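Local atomic coordinates of thioredoxin domain-containing protein (Vibrio parahaemolyticus, PDB entry 2R5S), a protein that is of unknown function but may act in protein-disulfide reduction through its thioredoxin domain, this chain being its C-terminal tetratricopeptide-repeat part. Residues Glu125-Lys136 with Ile163-Ile174. Numbering follows the deposited sequence.
With EDO (1,2-ethanediol), chain D.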
# COMPACT_ATOMS: atom_id res chain seq x y z
N GLU A 125 1.08 3.37 -5.65
CA GLU A 125 1.35 2.93 -7.02
C GLU A 125 1.68 4.13 -7.88
O GLU A 125 2.75 4.17 -8.48
CB GLU A 125 0.20 2.08 -7.62
CG GLU A 125 0.60 1.29 -8.89
CD GLU A 125 -0.58 0.56 -9.55
OE1 GLU A 125 -1.57 1.21 -9.97
OE2 GLU A 125 -0.51 -0.69 -9.68
N GLU A 126 0.79 5.11 -7.92
CA GLU A 126 1.04 6.41 -8.59
C GLU A 126 2.28 7.20 -8.10
O GLU A 126 2.97 7.74 -8.94
CB GLU A 126 -0.18 7.34 -8.45
CG GLU A 126 -1.45 6.93 -9.23
CD GLU A 126 -2.69 7.59 -8.65
OE1 GLU A 126 -3.04 7.28 -7.47
OE2 GLU A 126 -3.30 8.44 -9.33
N ALA A 127 2.48 7.35 -6.78
CA ALA A 127 3.70 7.89 -6.21
C ALA A 127 4.96 7.25 -6.88
O ALA A 127 5.81 7.95 -7.41
CB ALA A 127 3.75 7.59 -4.75
N LEU A 128 5.08 5.93 -6.84
CA LEU A 128 6.27 5.24 -7.31
C LEU A 128 6.31 5.27 -8.82
O LEU A 128 7.40 5.20 -9.41
CB LEU A 128 6.28 3.78 -6.83
CG LEU A 128 6.53 3.60 -5.33
CD1 LEU A 128 6.01 2.27 -4.75
CD2 LEU A 128 8.01 3.86 -4.91
N GLU A 129 5.16 5.32 -9.49
CA GLU A 129 5.22 5.32 -10.99
C GLU A 129 5.66 6.73 -11.40
O GLU A 129 6.52 6.91 -12.25
CB GLU A 129 3.87 5.03 -11.61
CG GLU A 129 3.80 5.31 -13.13
CD GLU A 129 4.16 4.12 -13.98
OE1 GLU A 129 4.67 3.11 -13.42
OE2 GLU A 129 3.95 4.16 -15.23
N LEU A 130 5.10 7.76 -10.75
CA LEU A 130 5.60 9.12 -10.99
C LEU A 130 7.15 9.15 -10.99
O LEU A 130 7.77 9.59 -11.97
CB LEU A 130 5.10 10.08 -9.89
CG LEU A 130 5.09 11.50 -10.45
CD1 LEU A 130 4.11 11.71 -11.66
CD2 LEU A 130 4.81 12.48 -9.30
N LEU A 131 7.75 8.69 -9.90
CA LEU A 131 9.19 8.76 -9.71
C LEU A 131 9.92 7.86 -10.71
O LEU A 131 11.00 8.21 -11.22
CB LEU A 131 9.52 8.38 -8.27
CG LEU A 131 9.53 9.59 -7.26
CD1 LEU A 131 8.62 10.72 -7.70
CD2 LEU A 131 9.32 9.30 -5.75
N TRP A 132 9.34 6.69 -10.98
CA TRP A 132 9.96 5.68 -11.77
C TRP A 132 10.20 6.29 -13.13
O TRP A 132 11.21 6.05 -13.76
CB TRP A 132 9.05 4.44 -11.93
CG TRP A 132 9.59 3.50 -13.06
CD1 TRP A 132 9.01 3.23 -14.30
CD2 TRP A 132 10.81 2.76 -13.02
NE1 TRP A 132 9.82 2.38 -15.01
CE2 TRP A 132 10.92 2.07 -14.24
CE3 TRP A 132 11.82 2.61 -12.07
CZ2 TRP A 132 12.01 1.27 -14.52
CZ3 TRP A 132 12.89 1.80 -12.36
CH2 TRP A 132 12.99 1.16 -13.55
N ASN A 133 9.23 7.08 -13.59
CA ASN A 133 9.26 7.71 -14.91
C ASN A 133 10.43 8.70 -15.07
O ASN A 133 10.91 8.94 -16.16
CB ASN A 133 7.92 8.37 -15.19
CG ASN A 133 6.93 7.43 -15.89
OD1 ASN A 133 7.32 6.41 -16.47
ND2 ASN A 133 5.66 7.75 -15.80
N ILE A 134 10.89 9.27 -13.95
CA ILE A 134 12.04 10.17 -13.96
C ILE A 134 13.34 9.33 -13.89
O ILE A 134 14.29 9.55 -14.64
CB ILE A 134 11.91 11.14 -12.78
CG1 ILE A 134 10.73 12.08 -13.00
CG2 ILE A 134 13.20 11.94 -12.52
CD1 ILE A 134 10.40 12.85 -11.84
N LEU A 135 13.36 8.33 -13.02
CA LEU A 135 14.56 7.57 -12.69
C LEU A 135 15.10 6.74 -13.80
O LEU A 135 16.32 6.54 -13.91
CB LEU A 135 14.37 6.71 -11.42
CG LEU A 135 14.06 7.35 -10.05
CD1 LEU A 135 13.62 6.26 -9.07
CD2 LEU A 135 15.16 8.12 -9.40
N LYS A 136 14.22 6.22 -14.63
CA LYS A 136 14.67 5.42 -15.76
C LYS A 136 15.16 6.26 -16.95
O LYS A 136 15.56 5.72 -18.01
CB LYS A 136 13.52 4.53 -16.23
CG LYS A 136 12.54 5.19 -17.13
CD LYS A 136 11.40 4.22 -17.35
CE LYS A 136 10.30 4.89 -18.09
NZ LYS A 136 9.41 3.83 -18.62
N ILE A 163 3.23 -3.84 -4.46
CA ILE A 163 3.55 -2.63 -5.25
C ILE A 163 5.01 -2.27 -4.91
O ILE A 163 5.82 -2.12 -5.81
CB ILE A 163 2.53 -1.45 -5.00
CG1 ILE A 163 1.18 -1.74 -5.69
CG2 ILE A 163 3.05 -0.09 -5.48
CD1 ILE A 163 1.26 -1.84 -7.25
N ALA A 164 5.34 -2.18 -3.62
CA ALA A 164 6.71 -1.98 -3.17
C ALA A 164 7.62 -3.01 -3.86
O ALA A 164 8.61 -2.64 -4.45
CB ALA A 164 6.83 -2.09 -1.58
N SER A 165 7.28 -4.30 -3.81
CA SER A 165 8.11 -5.31 -4.46
C SER A 165 8.26 -5.15 -5.99
O SER A 165 9.30 -5.51 -6.54
CB SER A 165 7.64 -6.71 -4.11
OG SER A 165 7.67 -6.90 -2.69
N LYS A 166 7.26 -4.64 -6.68
CA LYS A 166 7.43 -4.52 -8.13
C LYS A 166 8.39 -3.38 -8.50
O LYS A 166 9.20 -3.50 -9.38
CB LYS A 166 6.07 -4.43 -8.86
CG LYS A 166 6.04 -3.49 -10.04
CD LYS A 166 4.61 -3.27 -10.51
CE LYS A 166 4.52 -2.02 -11.36
NZ LYS A 166 4.67 -2.25 -12.85
N TYR A 167 8.31 -2.28 -7.79
CA TYR A 167 9.20 -1.15 -7.99
C TYR A 167 10.60 -1.34 -7.44
O TYR A 167 11.55 -0.86 -8.07
CB TYR A 167 8.54 0.12 -7.49
CG TYR A 167 7.41 0.49 -8.44
CD1 TYR A 167 7.64 1.28 -9.56
CD2 TYR A 167 6.11 -0.01 -8.24
CE1 TYR A 167 6.64 1.58 -10.40
CE2 TYR A 167 5.10 0.31 -9.09
CZ TYR A 167 5.37 1.12 -10.15
OH TYR A 167 4.36 1.41 -11.04
N ARG A 168 10.76 -2.05 -6.33
CA ARG A 168 12.10 -2.49 -5.92
C ARG A 168 12.82 -3.22 -7.05
O ARG A 168 13.98 -2.94 -7.32
CB ARG A 168 12.04 -3.45 -4.74
CG ARG A 168 11.77 -2.75 -3.48
CD ARG A 168 12.00 -3.60 -2.24
NE ARG A 168 11.46 -2.86 -1.07
CZ ARG A 168 10.32 -3.12 -0.45
NH1 ARG A 168 9.57 -4.17 -0.84
NH2 ARG A 168 9.93 -2.38 0.62
N ARG A 169 12.13 -4.19 -7.66
CA ARG A 169 12.67 -4.98 -8.76
C ARG A 169 12.96 -4.10 -9.94
O ARG A 169 13.99 -4.24 -10.60
CB ARG A 169 11.68 -6.06 -9.21
CG ARG A 169 11.78 -7.33 -8.42
CD ARG A 169 10.94 -8.43 -9.09
NE ARG A 169 9.67 -8.66 -8.40
CZ ARG A 169 8.47 -8.28 -8.84
NH1 ARG A 169 8.33 -7.66 -10.01
NH2 ARG A 169 7.40 -8.55 -8.10
N GLN A 170 12.01 -3.21 -10.25
CA GLN A 170 12.19 -2.25 -11.30
C GLN A 170 13.48 -1.49 -11.12
O GLN A 170 14.42 -1.67 -11.91
CB GLN A 170 10.97 -1.34 -11.46
CG GLN A 170 9.99 -2.08 -12.38
CD GLN A 170 8.71 -1.38 -12.75
OE1 GLN A 170 7.75 -2.06 -13.04
NE2 GLN A 170 8.69 -0.07 -12.78
N LEU A 171 13.55 -0.71 -10.04
CA LEU A 171 14.74 0.07 -9.70
C LEU A 171 16.00 -0.77 -9.70
O LEU A 171 17.01 -0.39 -10.25
CB LEU A 171 14.54 0.77 -8.31
CG LEU A 171 15.83 1.48 -7.82
CD1 LEU A 171 15.98 2.68 -8.77
CD2 LEU A 171 15.85 1.97 -6.39
N TYR A 172 15.96 -1.94 -9.10
CA TYR A 172 17.17 -2.75 -9.01
C TYR A 172 17.67 -3.08 -10.39
O TYR A 172 18.91 -3.19 -10.58
CB TYR A 172 16.88 -4.06 -8.27
CG TYR A 172 18.10 -4.95 -8.03
CD1 TYR A 172 18.94 -4.73 -6.92
CD2 TYR A 172 18.40 -6.00 -8.86
CE1 TYR A 172 20.02 -5.51 -6.67
CE2 TYR A 172 19.54 -6.78 -8.64
CZ TYR A 172 20.33 -6.52 -7.53
OH TYR A 172 21.42 -7.30 -7.26
N SER A 173 16.75 -3.31 -11.36
CA SER A 173 17.14 -3.87 -12.71
C SER A 173 17.91 -2.86 -13.57
O SER A 173 18.57 -3.25 -14.54
CB SER A 173 15.91 -4.36 -13.54
OG SER A 173 15.01 -3.29 -13.78
N ILE A 174 17.83 -1.58 -13.18
CA ILE A 174 18.42 -0.49 -13.92
C ILE A 174 19.56 0.19 -13.14
O ILE A 174 20.24 1.02 -13.67
CB ILE A 174 17.33 0.57 -14.44
CG1 ILE A 174 16.63 1.25 -13.30
CG2 ILE A 174 16.23 -0.11 -15.37
CD1 ILE A 174 16.19 2.59 -13.65
C1 EDO D . 15.34 -7.38 -11.14
O1 EDO D . 15.11 -6.36 -10.16
C2 EDO D . 16.25 -6.90 -12.27
O2 EDO D . 17.57 -7.45 -12.21
O HOH W 1 6.47 1.02 -14.22
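Ile163 makes the first contact, on Glu125 and Leu128, between helices 124-135 and 162-174, which run alongside each other nearly parallel (11° between segment axes). Its CD1 lies against the extended Glu125 chain, while CG2 packs on Leu128 CD1 at 3.9 Å. One turn on, Tyr167 enters a hole formed by Glu125, Leu128, Glu129 and Trp132. Leu128 CB sits over the centre of its ring, a CH-pi contact 3.9 Å from the centroid, and Tyr167 OH donates to Glu129 OE1 (2.9 Å), on the anti side and 26° out of the carboxylate plane. Bent at chi2 (90°), Glu129 folds OE1 back to this hydroxyl.

Gln170 lies across one face of Trp132: Gln170 NE2 is 3.4 Å from Trp132 CE2, and Gln170 CB makes a CH-pi contact over the six-membered ring. A hydrogen bond from Lys166 NZ to Gln170 OE1 (3.1 Å) and a water joining NE2 to Glu129 OE1 hold the amide at both ends. Leu171 touches Leu135 and also packs on Met151 of helix 145-157, which underlies both helices as in stacked tetratricopeptide repeats. Ile174 CD1, 3.5 Å from Trp132 CH2, completes the hole that Tyr167, Gln170 and Leu171 form around Trp132. Apolar packing thus dominates, while the Tyr167-Glu129-water-Gln170-Lys166 chain probably fixes the polar rim and steadies the Glu129 charge.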